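Local coordinates for uncharacterized protein (Thermus thermophilus HB8, PDB 6SCE) that probably acts as a type III CRISPR defence nuclease that cuts DNA when cyclic oligoadenylate binds to its CARF region, at residues L19-K22 / V23-E27; N510-L513 / A514-G518. One frame throughout, in Å; residues are numbered along the deposited sequence. Where two conformers were deposited one is given.

Interaction 1 (L19-K22 / V23-E27)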
# COMPACT_ATOMS: atom_id res chain seq x y z
N LEU A 19 18.07 -4.32 -12.53
CA LEU A 19 17.56 -4.77 -13.79
C LEU A 19 17.84 -3.77 -14.92
O LEU A 19 18.26 -4.18 -16.02
CB LEU A 19 16.06 -5.06 -13.67
CG LEU A 19 15.35 -5.53 -14.92
CD1 LEU A 19 15.97 -6.81 -15.46
CD2 LEU A 19 13.86 -5.72 -14.63
N GLY A 20 17.65 -2.47 -14.66
CA GLY A 20 17.90 -1.45 -15.68
C GLY A 20 19.36 -1.41 -16.08
O GLY A 20 19.66 -1.28 -17.28
N LEU A 21 20.26 -1.61 -15.13
CA LEU A 21 21.69 -1.71 -15.43
C LEU A 21 21.98 -2.91 -16.35
O LEU A 21 22.71 -2.77 -17.34
CB LEU A 21 22.53 -1.78 -14.16
CG LEU A 21 24.04 -1.83 -14.37
CD1 LEU A 21 24.60 -0.68 -15.22
CD2 LEU A 21 24.77 -1.91 -13.04
N LYS A 22 21.36 -4.06 -16.07
CA LYS A 22 21.55 -5.26 -16.92
C LYS A 22 21.07 -4.96 -18.34
O LYS A 22 21.69 -5.39 -19.30
CB LYS A 22 20.85 -6.49 -16.33
CG LYS A 22 21.43 -6.92 -15.00
CD LYS A 22 20.73 -8.17 -14.47
CE LYS A 22 21.20 -9.44 -15.18
NZ LYS A 22 20.29 -10.59 -14.90
N VAL A 23 19.97 -4.21 -18.47
CA VAL A 23 19.45 -3.84 -19.77
C VAL A 23 20.47 -2.98 -20.53
O VAL A 23 20.79 -3.26 -21.72
CB VAL A 23 18.12 -3.08 -19.65
CG1 VAL A 23 17.68 -2.46 -20.97
CG2 VAL A 23 17.05 -3.97 -19.06
N VAL A 24 21.00 -1.97 -19.87
CA VAL A 24 21.98 -1.08 -20.50
C VAL A 24 23.23 -1.86 -20.92
O VAL A 24 23.73 -1.73 -22.06
CB VAL A 24 22.38 0.06 -19.55
CG1 VAL A 24 23.44 0.94 -20.20
CG2 VAL A 24 21.16 0.91 -19.23
N GLU A 25 23.76 -2.66 -20.00
CA GLU A 25 24.94 -3.46 -20.29
C GLU A 25 24.73 -4.40 -21.46
O GLU A 25 25.64 -4.55 -22.28
CB GLU A 25 25.43 -4.24 -19.06
CG GLU A 25 26.00 -3.35 -17.99
CD GLU A 25 26.51 -4.11 -16.78
OE1 GLU A 25 25.97 -5.20 -16.45
OE2 GLU A 25 27.42 -3.60 -16.11
N ARG A 26 23.57 -5.03 -21.58
CA ARG A 26 23.31 -5.95 -22.68
C ARG A 26 23.28 -5.21 -24.01
O ARG A 26 23.80 -5.70 -25.01
CB ARG A 26 21.98 -6.68 -22.50
CG ARG A 26 21.78 -7.84 -23.47
CD ARG A 26 20.36 -8.37 -23.46
NE ARG A 26 20.24 -9.58 -24.26
CZ ARG A 26 19.13 -9.98 -24.87
NH1 ARG A 26 18.01 -9.27 -24.76
NH2 ARG A 26 19.15 -11.09 -25.58
N GLU A 27 22.67 -4.03 -24.02
CA GLU A 27 22.52 -3.28 -25.27
C GLU A 27 23.75 -2.46 -25.65
O GLU A 27 24.10 -2.41 -26.84
CB GLU A 27 21.32 -2.34 -25.24
CG GLU A 27 21.07 -1.73 -26.62
CD GLU A 27 19.60 -1.47 -26.93
OE1 GLU A 27 18.76 -2.26 -26.49
OE2 GLU A 27 19.30 -0.47 -27.63
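L21 and E25, one turn apart on the helix, make the main side-chain contact: the leucine methyl CD1 lies 4.1 Å from E25 CG, where the two chains cross at a slant. L21 has its CG anti to the backbone N (chi1 -178°), and E25 has its CG anti to the carbonyl carbon, which lays that CG against the carbonyl O of L21 in the preceding turn, 3.4 Å away, and keeps the carboxylate beside the leucine's branch. There OE1 is taken by a salt bridge to K60. Four backbone bonds span the junction. E25 N donates to L21 O at 2.9 Å, almost straight (174°), while V23 N meets L19 O at 3.0 Å and V24 N meets G20 O at 3.0 Å. R26 N closes the set on K22 O at 3.0 Å. K22 carries its ammonium away to the carbonyl of E136 and the carboxylate of E142. Charged residues thus suit the outer side, whereas L19, L21 and V24 turn branched hydrocarbon onto V110, Y6 and F108 of the sheet. This two-faced surface is characteristic of the helix in a beta-alpha-beta unit, here strand 5-10, helix 15-28 and strand 33-38.

Interaction 2 (N510-L513 / A514-G518)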
# COMPACT_ATOMS: atom_id res chain seq x y z
N ASN A 510 -10.97 13.03 19.97
CA ASN A 510 -11.81 14.02 19.33
C ASN A 510 -11.45 15.45 19.77
O ASN A 510 -11.41 16.36 18.93
CB ASN A 510 -13.26 13.73 19.64
CG ASN A 510 -14.18 14.78 19.08
OD1 ASN A 510 -14.35 15.85 19.67
ND2 ASN A 510 -14.76 14.50 17.93
N ALA A 511 -11.17 15.64 21.06
CA ALA A 511 -10.76 16.97 21.55
C ALA A 511 -9.43 17.37 20.92
O ALA A 511 -9.23 18.53 20.57
CB ALA A 511 -10.65 16.99 23.08
N HIS A 512 -8.51 16.42 20.77
CA HIS A 512 -7.22 16.71 20.18
C HIS A 512 -7.31 16.99 18.66
O HIS A 512 -6.63 17.88 18.15
CB HIS A 512 -6.24 15.58 20.46
CG HIS A 512 -4.92 15.78 19.80
ND1 HIS A 512 -4.50 15.02 18.72
CD2 HIS A 512 -3.93 16.67 20.04
CE1 HIS A 512 -3.31 15.43 18.34
NE2 HIS A 512 -2.93 16.43 19.12
N LEU A 513 -8.15 16.24 17.96
CA LEU A 513 -8.19 16.27 16.49
C LEU A 513 -9.14 17.31 15.88
O LEU A 513 -8.79 17.98 14.90
CB LEU A 513 -8.53 14.89 15.94
CG LEU A 513 -7.43 13.84 16.17
CD1 LEU A 513 -7.97 12.44 15.91
CD2 LEU A 513 -6.20 14.14 15.33
N ALA A 514 -10.35 17.43 16.42
CA ALA A 514 -11.36 18.33 15.86
C ALA A 514 -10.83 19.76 15.64
O ALA A 514 -10.94 20.29 14.53
CB ALA A 514 -12.62 18.34 16.73
N PRO A 515 -10.23 20.39 16.66
CA PRO A 515 -9.59 21.69 16.42
C PRO A 515 -8.72 21.72 15.15
O PRO A 515 -8.70 22.72 14.46
CB PRO A 515 -8.73 21.89 17.67
CG PRO A 515 -9.49 21.20 18.75
CD PRO A 515 -10.25 20.06 18.10
N LYS A 516 -8.03 20.61 14.87
CA LYS A 516 -7.08 20.52 13.76
C LYS A 516 -7.67 19.93 12.46
O LYS A 516 -6.93 19.62 11.54
CB LYS A 516 -5.86 19.71 14.20
CG LYS A 516 -5.07 20.37 15.33
CD LYS A 516 -4.21 19.39 16.10
CE LYS A 516 -3.22 18.68 15.20
NZ LYS A 516 -2.26 17.86 15.98
N GLY A 517 -8.99 19.78 12.38
CA GLY A 517 -9.64 19.27 11.18
C GLY A 517 -9.66 17.74 11.01
O GLY A 517 -10.02 17.24 9.95
N GLY A 518 -9.26 17.01 12.06
CA GLY A 518 -9.27 15.54 12.03
C GLY A 518 -10.63 15.00 12.46
O GLY A 518 -11.41 15.70 13.12
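L513 and G518 meet where the helix ends: the carbonyl O of L513 accepts G518 N at 3.0 Å, with the donor standing well above the carbonyl plane, and also takes a weak bond from K516 N at 2.7 Å. With G517 N bonded to A514 O at 2.9 Å, this is a Schellman motif. G517, its C-prime residue, has positive phi (82°), a conformation in which a CB would press on the preceding carbonyl oxygen. G518 CA lies 4.0 Å from L513 CB, and the space a side chain would need there is already taken by the leucine. One turn back, A514 N still makes the helical bond to N510 O at 2.9 Å. P515 has no N-H to give, and its CD instead rests 3.1 Å from A511 O. The outer side is looser, with A511, A514 and P515 exposed. On another side, towards helix 623-627, K516 bends at chi3 (58°), bringing NZ obliquely to the H512 ring, 3.5 Å from NE2; the imidazole NE2 is hydrogen-bonded to E624, which the lysine reaches only weakly. Behind this turn, L513 packs on F546 and H548 of strand 541-548 and H512 touches helix 623-627, as the chain leaves helix 499-513 for strand 519-528.

Overall arrangement
From the N terminus, the chain runs through strand 5-10 into helix 15-28, where interaction 1 lies within a single helix and closes no loop. Nearly 500 residues later, interaction 2 turns the end of helix 499-513 into the entrance of strand 519-528. The two are in series, neither nested nor crossing, and do not touch: their centres are 51 Å apart, on opposite sides of the chain's centre. Interaction 1 lies on the helix that packs against the first mixed sheet and links its strands 5-10 and 33-38, with its nearest atom about 5 Å from the bound nucleic acid. Interaction 2 leads into the last sheet, alongside helix 623-627, with its nearest atom about 14 Å from that nucleic acid.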